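Side-chain contacts in 4-alpha-glucanotransferase (Streptococcus agalactiae, PDB 6M6T), which is an amylomaltase, also called disproportionating enzyme, a TIM-barrel protein of the glucanotransferase family that holds glycans in two pockets: residues 113-116 with 117-121; 126-129 with 130-134; 186-189 with 190-193; 195-198 with 199-203. All blocks are in the same frame, centred on the assembly; numbering follows the deposited sequence.

Contact 1: residues 113-116 with 117-121; sequences LEKA and VKNFL
V117 lays one of its methyl groups back against the preceding turn: its CG2 points toward L113 O, the carbonyl that the V117 backbone N also engages at 2.9 Å. The first torsion explains this, since CG1 stands anti to the backbone N (chi1 171°) and CG2 is left beside that N, close to the turn before. An apolar residue suits the place because the side chain is buried and packs on V190 and F194 of helix 182-208. A116, just before it, has only its CB, a small group that fits where the helix lies against I83; its carbonyl O takes the F120 backbone N at 2.8 Å. On another side of the helix K115 and N119 run side by side in the same direction, one turn apart. The meeting is between the aliphatic base of the lysine and the amide, with K115 CG 3.7 Å from N119 ND2. K115 O is tied to the N119 backbone N at 3.0 Å, while the amide ND2 turns to a weak bond with F82 O. The lysine chain bends at every torsion beyond the first, and its NZ has a long, weak ion pair with D87. The chemistry is therefore amphipathic: V117 and A116 give the apolar side, K115 brings only its methylenes to the N119 amide, the strong polar links across the contact are backbone bonds, and the lysine and asparagine heads turn to weakly held partners elsewhere.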
loop_
_atom_site.group_PDB
_atom_site.type_symbol
_atom_site.label_atom_id
_atom_site.label_comp_id
_atom_site.label_asym_id
_atom_site.label_seq_id
_atom_site.Cartn_x
_atom_site.Cartn_y
_atom_site.Cartn_z
ATOM N N LEU A 113 21.002 -11.143 0.956
ATOM C CA LEU A 113 20.744 -10.301 2.119
ATOM C C LEU A 113 21.542 -10.785 3.329
ATOM O O LEU A 113 22.075 -9.975 4.099
ATOM C CB LEU A 113 19.236 -10.265 2.425
ATOM C CG LEU A 113 18.295 -9.509 1.463
ATOM C CD1 LEU A 113 16.847 -9.966 1.589
ATOM C CD2 LEU A 113 18.389 -8.006 1.653
ATOM N N GLU A 114 21.643 -12.103 3.511
ATOM C CA GLU A 114 22.417 -12.624 4.628
ATOM C C GLU A 114 23.895 -12.264 4.496
ATOM O O GLU A 114 24.534 -11.889 5.488
ATOM C CB GLU A 114 22.226 -14.136 4.730
ATOM C CG GLU A 114 21.314 -14.566 5.877
ATOM C CD GLU A 114 20.483 -15.799 5.545
ATOM O OE1 GLU A 114 20.959 -16.676 4.790
ATOM O OE2 GLU A 114 19.335 -15.871 6.022
ATOM N N LYS A 115 24.459 -12.379 3.284
ATOM C CA LYS A 115 25.842 -11.955 3.059
ATOM C C LYS A 115 26.026 -10.477 3.426
ATOM O O LYS A 115 26.984 -10.109 4.128
ATOM C CB LYS A 115 26.235 -12.253 1.597
ATOM C CG LYS A 115 27.696 -12.000 1.208
ATOM C CD LYS A 115 28.680 -13.125 1.603
ATOM C CE LYS A 115 28.665 -14.321 0.642
ATOM N NZ LYS A 115 28.637 -13.939 -0.802
ATOM N N ALA A 116 25.078 -9.625 3.014
ATOM C CA ALA A 116 25.182 -8.198 3.321
ATOM C C ALA A 116 25.061 -7.917 4.818
ATOM O O ALA A 116 25.751 -7.038 5.345
ATOM C CB ALA A 116 24.125 -7.413 2.548
ATOM N N VAL A 117 24.180 -8.632 5.522
ATOM C CA VAL A 117 24.017 -8.402 6.957
ATOM C C VAL A 117 25.243 -8.891 7.732
ATOM O O VAL A 117 25.703 -8.231 8.680
ATOM C CB VAL A 117 22.715 -9.062 7.448
ATOM C CG1 VAL A 117 22.630 -9.037 8.972
ATOM C CG2 VAL A 117 21.494 -8.373 6.818
ATOM N N LYS A 118 25.805 -10.041 7.321
ATOM C CA LYS A 118 27.060 -10.548 7.886
ATOM C C LYS A 118 28.200 -9.560 7.691
ATOM O O LYS A 118 29.011 -9.355 8.603
ATOM C CB LYS A 118 27.417 -11.898 7.248
ATOM C CG LYS A 118 28.810 -12.456 7.589
ATOM C CD LYS A 118 29.017 -13.891 7.022
ATOM C CE LYS A 118 28.958 -14.994 8.114
ATOM N NZ LYS A 118 27.570 -15.338 8.601
ATOM N N ASN A 119 28.280 -8.934 6.504
ATOM C CA ASN A 119 29.343 -7.957 6.267
ATOM C C ASN A 119 29.075 -6.637 6.972
ATOM O O ASN A 119 30.026 -5.969 7.396
ATOM C CB ASN A 119 29.537 -7.708 4.773
ATOM C CG ASN A 119 30.138 -8.898 4.061
ATOM O OD1 ASN A 119 31.114 -9.494 4.533
ATOM N ND2 ASN A 119 29.551 -9.265 2.921
ATOM N N PHE A 120 27.803 -6.232 7.102
ATOM C CA PHE A 120 27.498 -5.009 7.839
ATOM C C PHE A 120 27.875 -5.137 9.313
ATOM O O PHE A 120 28.371 -4.173 9.909
ATOM C CB PHE A 120 26.021 -4.638 7.720
ATOM C CG PHE A 120 25.585 -3.622 8.756
ATOM C CD1 PHE A 120 25.838 -2.268 8.568
ATOM C CD2 PHE A 120 24.972 -4.022 9.941
ATOM C CE1 PHE A 120 25.466 -1.331 9.524
ATOM C CE2 PHE A 120 24.609 -3.090 10.897
ATOM C CZ PHE A 120 24.854 -1.738 10.684
ATOM N N LEU A 121 27.636 -6.305 9.926
ATOM C CA LEU A 121 27.927 -6.417 11.355
ATOM C C LEU A 121 29.427 -6.362 11.660
ATOM O O LEU A 121 29.809 -5.884 12.736
ATOM C CB LEU A 121 27.312 -7.691 11.922
ATOM C CG LEU A 121 25.783 -7.710 11.968
ATOM C CD1 LEU A 121 25.317 -9.103 12.365
ATOM C CD2 LEU A 121 25.219 -6.628 12.914
#

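Contact 2: residues 126-129 with 130-134; sequences ATRM and LSDFL
The guanidinium of R128 meets D132 at its edge, where D132 OD2 lies near the guanidinium plane, 2.8 Å from R128 NH2. The two flat groups are not coplanar: guanidinium and carboxylate planes stand 68° apart, and only OD2 comes close, which is consistent with a one-oxygen contact instead of a paired, two-pronged grip. The bond itself is weak, bent to 118° at the hydrogen, and the link is best read as a salt bridge held mainly by charge. R128 runs extended from CG to NE and reaches over one turn to its i+4 partner, a spacing that lets a long basic chain and a short acidic one meet on an exposed helix flank; the arginine also touches a crystal neighbour, which may influence its pose. D132 leans back over the backbone, its CB 3.3 Å from R128 O. M129 is partly exposed, and its flexible thioether chain reaches Y193; its carbonyl O accepts the F133 backbone N at 3.0 Å. L130 and F133 both swing away from the charged flank toward the interior. There helix 126-134 rests on helix 182-208, with M129 on Y193, L130 on K186 and V190, and the F133 ring edge-to-face with Y193, while F133 and L134 reach V140 of helix 140-152.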
loop_
_atom_site.group_PDB
_atom_site.type_symbol
_atom_site.label_atom_id
_atom_site.label_comp_id
_atom_site.label_asym_id
_atom_site.label_seq_id
_atom_site.Cartn_x
_atom_site.Cartn_y
_atom_site.Cartn_z
ATOM N N ALA A 126 29.509 -0.809 13.382
ATOM C CA ALA A 126 28.246 -1.445 13.006
ATOM C C ALA A 126 27.196 -1.317 14.104
ATOM O O ALA A 126 26.113 -0.753 13.895
ATOM C CB ALA A 126 28.474 -2.924 12.675
ATOM N N THR A 127 27.525 -1.819 15.297
ATOM C CA THR A 127 26.518 -1.934 16.339
ATOM C C THR A 127 26.041 -0.568 16.819
ATOM O O THR A 127 24.856 -0.415 17.124
ATOM C CB THR A 127 27.041 -2.792 17.502
ATOM O OG1 THR A 127 27.898 -2.018 18.354
ATOM C CG2 THR A 127 27.788 -4.026 16.969
ATOM N N ARG A 128 26.912 0.447 16.844
ATOM C CA ARG A 128 26.447 1.761 17.282
ATOM C C ARG A 128 25.668 2.510 16.213
ATOM O O ARG A 128 25.081 3.547 16.522
ATOM C CB ARG A 128 27.605 2.643 17.752
ATOM C CG ARG A 128 27.195 3.604 18.869
ATOM C CD ARG A 128 28.129 4.786 18.978
ATOM N NE ARG A 128 27.700 5.746 19.996
ATOM C CZ ARG A 128 26.630 6.529 19.889
ATOM N NH1 ARG A 128 26.325 7.371 20.867
ATOM N NH2 ARG A 128 25.863 6.469 18.811
ATOM N N MET A 129 25.675 2.034 14.967
ATOM C CA MET A 129 24.738 2.533 13.968
ATOM C C MET A 129 23.411 1.802 14.079
ATOM O O MET A 129 22.343 2.429 14.061
ATOM C CB MET A 129 25.318 2.371 12.559
ATOM C CG MET A 129 26.750 2.880 12.399
ATOM S SD MET A 129 27.432 2.878 10.713
ATOM C CE MET A 129 26.194 1.958 9.809
ATOM N N LEU A 130 23.467 0.476 14.238
ATOM C CA LEU A 130 22.243 -0.313 14.309
ATOM C C LEU A 130 21.429 0.042 15.552
ATOM O O LEU A 130 20.197 0.152 15.491
ATOM C CB LEU A 130 22.587 -1.799 14.285
ATOM C CG LEU A 130 21.472 -2.780 14.641
ATOM C CD1 LEU A 130 20.277 -2.610 13.715
ATOM C CD2 LEU A 130 22.008 -4.203 14.570
ATOM N N SER A 131 22.100 0.236 16.687
ATOM C CA SER A 131 21.378 0.562 17.909
ATOM C C SER A 131 20.843 1.987 17.857
ATOM O O SER A 131 19.700 2.244 18.257
ATOM C CB SER A 131 22.281 0.350 19.133
ATOM O OG SER A 131 22.846 1.569 19.602
ATOM N N ASP A 132 21.646 2.926 17.347
ATOM C CA ASP A 132 21.140 4.271 17.082
ATOM C C ASP A 132 19.908 4.244 16.182
ATOM O O ASP A 132 19.087 5.168 16.226
ATOM C CB ASP A 132 22.236 5.126 16.441
ATOM C CG ASP A 132 22.745 6.225 17.359
ATOM O OD1 ASP A 132 22.101 6.488 18.407
ATOM O OD2 ASP A 132 23.784 6.838 17.017
ATOM N N PHE A 133 19.781 3.212 15.339
ATOM C CA PHE A 133 18.564 3.017 14.551
ATOM C C PHE A 133 17.413 2.485 15.410
ATOM O O PHE A 133 16.291 3.009 15.354
ATOM C CB PHE A 133 18.855 2.068 13.387
ATOM C CG PHE A 133 17.629 1.606 12.657
ATOM C CD1 PHE A 133 16.887 2.494 11.892
ATOM C CD2 PHE A 133 17.220 0.282 12.735
ATOM C CE1 PHE A 133 15.758 2.069 11.213
ATOM C CE2 PHE A 133 16.094 -0.158 12.063
ATOM C CZ PHE A 133 15.358 0.736 11.304
ATOM N N LEU A 134 17.665 1.435 16.207
ATOM C CA LEU A 134 16.590 0.841 17.008
ATOM C C LEU A 134 16.015 1.822 18.020
ATOM O O LEU A 134 14.904 1.605 18.527
ATOM C CB LEU A 134 17.078 -0.409 17.741
ATOM C CG LEU A 134 17.641 -1.514 16.860
ATOM C CD1 LEU A 134 18.373 -2.522 17.716
ATOM C CD2 LEU A 134 16.546 -2.158 16.060
#

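Contact 3: residues 186-189 with 190-193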
loop_
_atom_site.group_PDB
_atom_site.type_symbol
_atom_site.label_atom_id
_atom_site.label_comp_id
_atom_site.label_asym_id
_atom_site.label_seq_id
_atom_site.Cartn_x
_atom_site.Cartn_y
_atom_site.Cartn_z
ATOM N N LYS A 186 18.964 -10.816 14.733
ATOM C CA LYS A 186 19.798 -9.703 14.286
ATOM C C LYS A 186 19.741 -9.543 12.770
ATOM O O LYS A 186 19.787 -8.416 12.265
ATOM C CB LYS A 186 21.241 -9.899 14.755
ATOM C CG LYS A 186 22.098 -8.652 14.678
ATOM C CD LYS A 186 22.952 -8.454 15.932
ATOM C CE LYS A 186 22.167 -7.838 17.086
ATOM N NZ LYS A 186 21.453 -6.597 16.685
ATOM N N TYR A 187 19.614 -10.652 12.030
ATOM C CA TYR A 187 19.430 -10.539 10.587
ATOM C C TYR A 187 18.260 -9.614 10.248
ATOM O O TYR A 187 18.394 -8.697 9.425
ATOM C CB TYR A 187 19.219 -11.923 9.962
ATOM C CG TYR A 187 18.634 -11.817 8.584
ATOM C CD1 TYR A 187 17.246 -11.791 8.391
ATOM C CD2 TYR A 187 19.458 -11.684 7.470
ATOM C CE1 TYR A 187 16.692 -11.648 7.131
ATOM C CE2 TYR A 187 18.912 -11.540 6.192
ATOM C CZ TYR A 187 17.529 -11.526 6.029
ATOM O OH TYR A 187 16.967 -11.391 4.775
ATOM N N HIS A 188 17.096 -9.852 10.867
ATOM C CA HIS A 188 15.885 -9.119 10.500
ATOM C C HIS A 188 15.931 -7.684 10.986
ATOM O O HIS A 188 15.394 -6.786 10.320
ATOM C CB HIS A 188 14.652 -9.804 11.066
ATOM C CG HIS A 188 14.285 -11.073 10.361
ATOM N ND1 HIS A 188 13.653 -11.089 9.135
ATOM C CD2 HIS A 188 14.439 -12.369 10.725
ATOM C CE1 HIS A 188 13.440 -12.342 8.772
ATOM N NE2 HIS A 188 13.905 -13.139 9.718
ATOM N N GLU A 189 16.569 -7.452 12.135
ATOM C CA GLU A 189 16.847 -6.079 12.554
ATOM C C GLU A 189 17.637 -5.337 11.489
ATOM O O GLU A 189 17.300 -4.204 11.113
ATOM C CB GLU A 189 17.623 -6.061 13.867
ATOM C CG GLU A 189 16.752 -5.762 15.059
ATOM C CD GLU A 189 17.198 -6.474 16.324
ATOM O OE1 GLU A 189 18.418 -6.468 16.653
ATOM O OE2 GLU A 189 16.304 -7.064 16.969
ATOM N N VAL A 190 18.698 -5.968 10.991
ATOM C CA VAL A 190 19.598 -5.292 10.073
ATOM C C VAL A 190 18.912 -5.076 8.728
ATOM O O VAL A 190 19.074 -4.025 8.095
ATOM C CB VAL A 190 20.920 -6.083 9.960
ATOM C CG1 VAL A 190 21.777 -5.576 8.809
ATOM C CG2 VAL A 190 21.719 -6.000 11.274
ATOM N N THR A 191 18.115 -6.044 8.278
ATOM C CA THR A 191 17.380 -5.802 7.042
ATOM C C THR A 191 16.393 -4.650 7.210
ATOM O O THR A 191 16.210 -3.857 6.279
ATOM C CB THR A 191 16.673 -7.070 6.552
ATOM O OG1 THR A 191 15.835 -7.611 7.588
ATOM C CG2 THR A 191 17.699 -8.105 6.120
ATOM N N GLN A 192 15.782 -4.500 8.392
ATOM C CA GLN A 192 14.926 -3.329 8.599
ATOM C C GLN A 192 15.746 -2.040 8.558
ATOM O O GLN A 192 15.284 -1.016 8.024
ATOM C CB GLN A 192 14.148 -3.449 9.915
ATOM C CG GLN A 192 12.918 -4.394 9.867
ATOM C CD GLN A 192 12.002 -4.167 8.657
ATOM O OE1 GLN A 192 11.369 -3.115 8.516
ATOM N NE2 GLN A 192 11.917 -5.171 7.792
ATOM N N TYR A 193 16.975 -2.084 9.088
ATOM C CA TYR A 193 17.853 -0.916 9.023
ATOM C C TYR A 193 18.165 -0.548 7.576
ATOM O O TYR A 193 18.156 0.638 7.207
ATOM C CB TYR A 193 19.144 -1.182 9.799
ATOM C CG TYR A 193 20.263 -0.183 9.530
ATOM C CD1 TYR A 193 20.290 1.057 10.168
ATOM C CD2 TYR A 193 21.305 -0.487 8.648
ATOM C CE1 TYR A 193 21.314 1.967 9.925
ATOM C CE2 TYR A 193 22.329 0.421 8.402
ATOM C CZ TYR A 193 22.327 1.645 9.041
ATOM O OH TYR A 193 23.339 2.545 8.800
#
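From V190 N bonding to K186 O, at 3.0 Å, through Y193 N bonding to E189 O, four successive i-to-i+4 backbone hydrogen bonds mark a regular alpha-helix. Threonine adds a further bond: T191 OG1 donates to H188 O at 2.9 Å, one turn back, and Q192 N reaches the same oxygen from the same face of the carbonyl plane. H188 O is thus gripped twice, and the buried hydroxyl is satisfied by its own helix. With chi1 at 54° the hydroxyl sits between backbone N and carbonyl carbon, which places CG2 on the opposite side of CB from the carbonyl carbon and against Y187. That methyl lies over one face of the tyrosine ring, 3.8 Å from its centroid and 25° off the ring normal, a CH-pi contact displaced toward the ring rim, with Y187 CZ nearest at 3.4 Å. Y187 CD1 in turn stands over the centre of the H188 imidazole, whose NE2 is bonded to E151. V190, buried and apolar, packs on V117 and F120 of helix 105-122 and on L130 of helix 126-134. K186, partly exposed, forms a salt bridge through NZ with OE1 of the buried E189, 3.0 Å away. Y187 also has a cation-pi contact with R110, and the Y193 ring meets that of F120. A threonine hydroxyl returned to a carbonyl of the preceding turn is a classic way of placing a polar residue in a buried helix; helix 182-208 itself belongs to the helical excursion between the second and third strands of the TIM barrel.

Contact 4: residues 195-198 with 199-203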
loop_
_atom_site.group_PDB
_atom_site.type_symbol
_atom_site.label_atom_id
_atom_site.label_comp_id
_atom_site.label_asym_id
_atom_site.label_seq_id
_atom_site.Cartn_x
_atom_site.Cartn_y
_atom_site.Cartn_z
ATOM N N PHE A 195 16.307 -1.273 4.835
ATOM C CA PHE A 195 15.071 -0.703 4.330
ATOM C C PHE A 195 14.989 0.775 4.643
ATOM O O PHE A 195 14.848 1.603 3.744
ATOM C CB PHE A 195 13.862 -1.418 4.929
ATOM C CG PHE A 195 12.596 -1.139 4.194
ATOM C CD1 PHE A 195 11.828 -0.020 4.505
ATOM C CD2 PHE A 195 12.178 -1.977 3.164
ATOM C CE1 PHE A 195 10.658 0.247 3.808
ATOM C CE2 PHE A 195 11.007 -1.723 2.464
ATOM C CZ PHE A 195 10.238 -0.613 2.785
ATOM N N TYR A 196 15.044 1.115 5.926
ATOM C CA TYR A 196 14.766 2.497 6.289
ATOM C C TYR A 196 15.845 3.442 5.770
ATOM O O TYR A 196 15.521 4.529 5.280
ATOM C CB TYR A 196 14.582 2.618 7.799
ATOM C CG TYR A 196 13.156 2.340 8.180
ATOM C CD1 TYR A 196 12.609 1.074 7.980
ATOM C CD2 TYR A 196 12.337 3.344 8.704
ATOM C CE1 TYR A 196 11.292 0.794 8.313
ATOM C CE2 TYR A 196 11.009 3.078 9.039
ATOM C CZ TYR A 196 10.499 1.799 8.833
ATOM O OH TYR A 196 9.198 1.509 9.146
ATOM N N LYS A 197 17.125 3.042 5.842
ATOM C CA LYS A 197 18.208 3.861 5.288
ATOM C C LYS A 197 17.964 4.186 3.807
ATOM O O LYS A 197 17.949 5.362 3.402
ATOM C CB LYS A 197 19.540 3.128 5.494
ATOM C CG LYS A 197 20.813 3.939 5.275
ATOM C CD LYS A 197 21.793 3.163 4.384
ATOM C CE LYS A 197 23.246 3.402 4.779
ATOM N NZ LYS A 197 23.527 4.857 4.929
ATOM N N GLN A 198 17.707 3.148 2.997
ATOM C CA GLN A 198 17.473 3.337 1.564
ATOM C C GLN A 198 16.192 4.122 1.299
ATOM O O GLN A 198 16.179 5.058 0.480
ATOM C CB GLN A 198 17.441 1.978 0.860
ATOM C CG GLN A 198 18.689 1.176 1.190
ATOM C CD GLN A 198 19.122 0.206 0.114
ATOM O OE1 GLN A 198 18.320 -0.266 -0.687
ATOM N NE2 GLN A 198 20.414 -0.112 0.103
ATOM N N TRP A 199 15.105 3.760 1.991
ATOM C CA TRP A 199 13.832 4.425 1.760
ATOM C C TRP A 199 13.911 5.910 2.090
ATOM O O TRP A 199 13.373 6.740 1.357
ATOM C CB TRP A 199 12.709 3.787 2.577
ATOM C CG TRP A 199 11.599 4.776 2.669
ATOM C CD1 TRP A 199 11.328 5.631 3.703
ATOM C CD2 TRP A 199 10.676 5.088 1.633
ATOM N NE1 TRP A 199 10.266 6.440 3.373
ATOM C CE2 TRP A 199 9.851 6.124 2.105
ATOM C CE3 TRP A 199 10.460 4.584 0.351
ATOM C CZ2 TRP A 199 8.834 6.664 1.340
ATOM C CZ3 TRP A 199 9.440 5.108 -0.401
ATOM C CH2 TRP A 199 8.638 6.141 0.093
ATOM N N PHE A 200 14.536 6.269 3.205
ATOM C CA PHE A 200 14.575 7.681 3.542
ATOM C C PHE A 200 15.540 8.437 2.642
ATOM O O PHE A 200 15.313 9.619 2.360
ATOM C CB PHE A 200 14.890 7.857 5.026
ATOM C CG PHE A 200 13.645 7.769 5.907
ATOM C CD1 PHE A 200 12.556 8.618 5.678
ATOM C CD2 PHE A 200 13.542 6.814 6.915
ATOM C CE1 PHE A 200 11.418 8.542 6.441
ATOM C CE2 PHE A 200 12.413 6.732 7.689
ATOM C CZ PHE A 200 11.337 7.605 7.456
ATOM N N GLU A 201 16.576 7.765 2.120
ATOM C CA GLU A 201 17.353 8.372 1.042
ATOM C C GLU A 201 16.463 8.728 -0.148
ATOM O O GLU A 201 16.529 9.844 -0.682
ATOM C CB GLU A 201 18.471 7.430 0.606
ATOM C CG GLU A 201 19.793 7.656 1.327
ATOM C CD GLU A 201 20.737 6.477 1.154
ATOM O OE1 GLU A 201 21.653 6.315 2.000
ATOM O OE2 GLU A 201 20.539 5.707 0.176
ATOM N N LEU A 202 15.632 7.778 -0.584
ATOM C CA LEU A 202 14.741 8.041 -1.712
ATOM C C LEU A 202 13.742 9.159 -1.397
ATOM O O LEU A 202 13.509 10.056 -2.219
ATOM C CB LEU A 202 14.010 6.765 -2.119
ATOM C CG LEU A 202 13.114 7.040 -3.327
ATOM C CD1 LEU A 202 13.972 7.415 -4.514
ATOM C CD2 LEU A 202 12.216 5.863 -3.668
ATOM N N LYS A 203 13.129 9.113 -0.216
ATOM C CA LYS A 203 12.185 10.163 0.147
ATOM C C LYS A 203 12.869 11.528 0.219
ATOM O O LYS A 203 12.256 12.543 -0.118
ATOM C CB LYS A 203 11.485 9.819 1.472
ATOM C CG LYS A 203 10.730 10.975 2.126
ATOM C CD LYS A 203 9.448 10.530 2.796
ATOM C CE LYS A 203 8.715 11.716 3.412
ATOM N NZ LYS A 203 9.284 12.097 4.729
#
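Y196 and F200 make the close part of this helical turn, lying side by side and pointing the same way, with Y196 CD2 3.5 Å from F200 CE2. Their planes stand at 58° and their centroids 5.9 Å apart, an oblique pairing in which the rim carbons do the touching. F200 has CG anti to the carbonyl carbon (chi1 -85°), which draws the ring back over the previous turn, its CD2 3.4 Å from Y196 O. W199 CD1 stands over the centre of the F200 ring, while W199 CB lies 4.3 Å from F195 CE1. Large rings suit both sides because other side chains meet them there: F25 and L49 pack on F195 and W199, and M289 on Y196 and F200. Their polar atoms are provided for: Y196 OH bonds to V65 O, and W199 NE1 has a weak bond to M289 O. Q198, also buried, carries its amide to D73 N through OE1. The partly exposed flank is looser. K197 and E201, one turn apart, run alongside each other, but K197 NZ and E201 OE1 are 3.8 Å apart, a long salt bridge that would add only modest stability. The backbone beneath is firmer, with E201 N bonded to K197 O at 3.1 Å. Around the turn, F195 meets F25 edge-to-face, L202 packs on A29, Y30 and V33 of helix 27-38, Q198 touches helix 74-78, and Y196 and F200 reach helix 277-289; helix 182-208 then leads into barrel strand 212-217.

Contacts 3 and 4 are the buried pair, successive parts of helix 182-208, whereas contacts 1 and 2 lie farther out, about 28 Å from the chain centre, each on a helix with one solvent-facing flank. Contacts 1 and 2 both pack against contact 3, so that helices 105-122 and 126-134 share the same partner helix; contact 4, its centre about 16 Å from the chain centre, touches contact 2 through F133 and Y196 but not contact 1. The outer turns set lysine, arginine, asparagine and aspartate outward. The inner ones add rings and buried polar groups with definite partners, H188 to E151 and Q198 to D73, and keep charged pairs at partly exposed lysines.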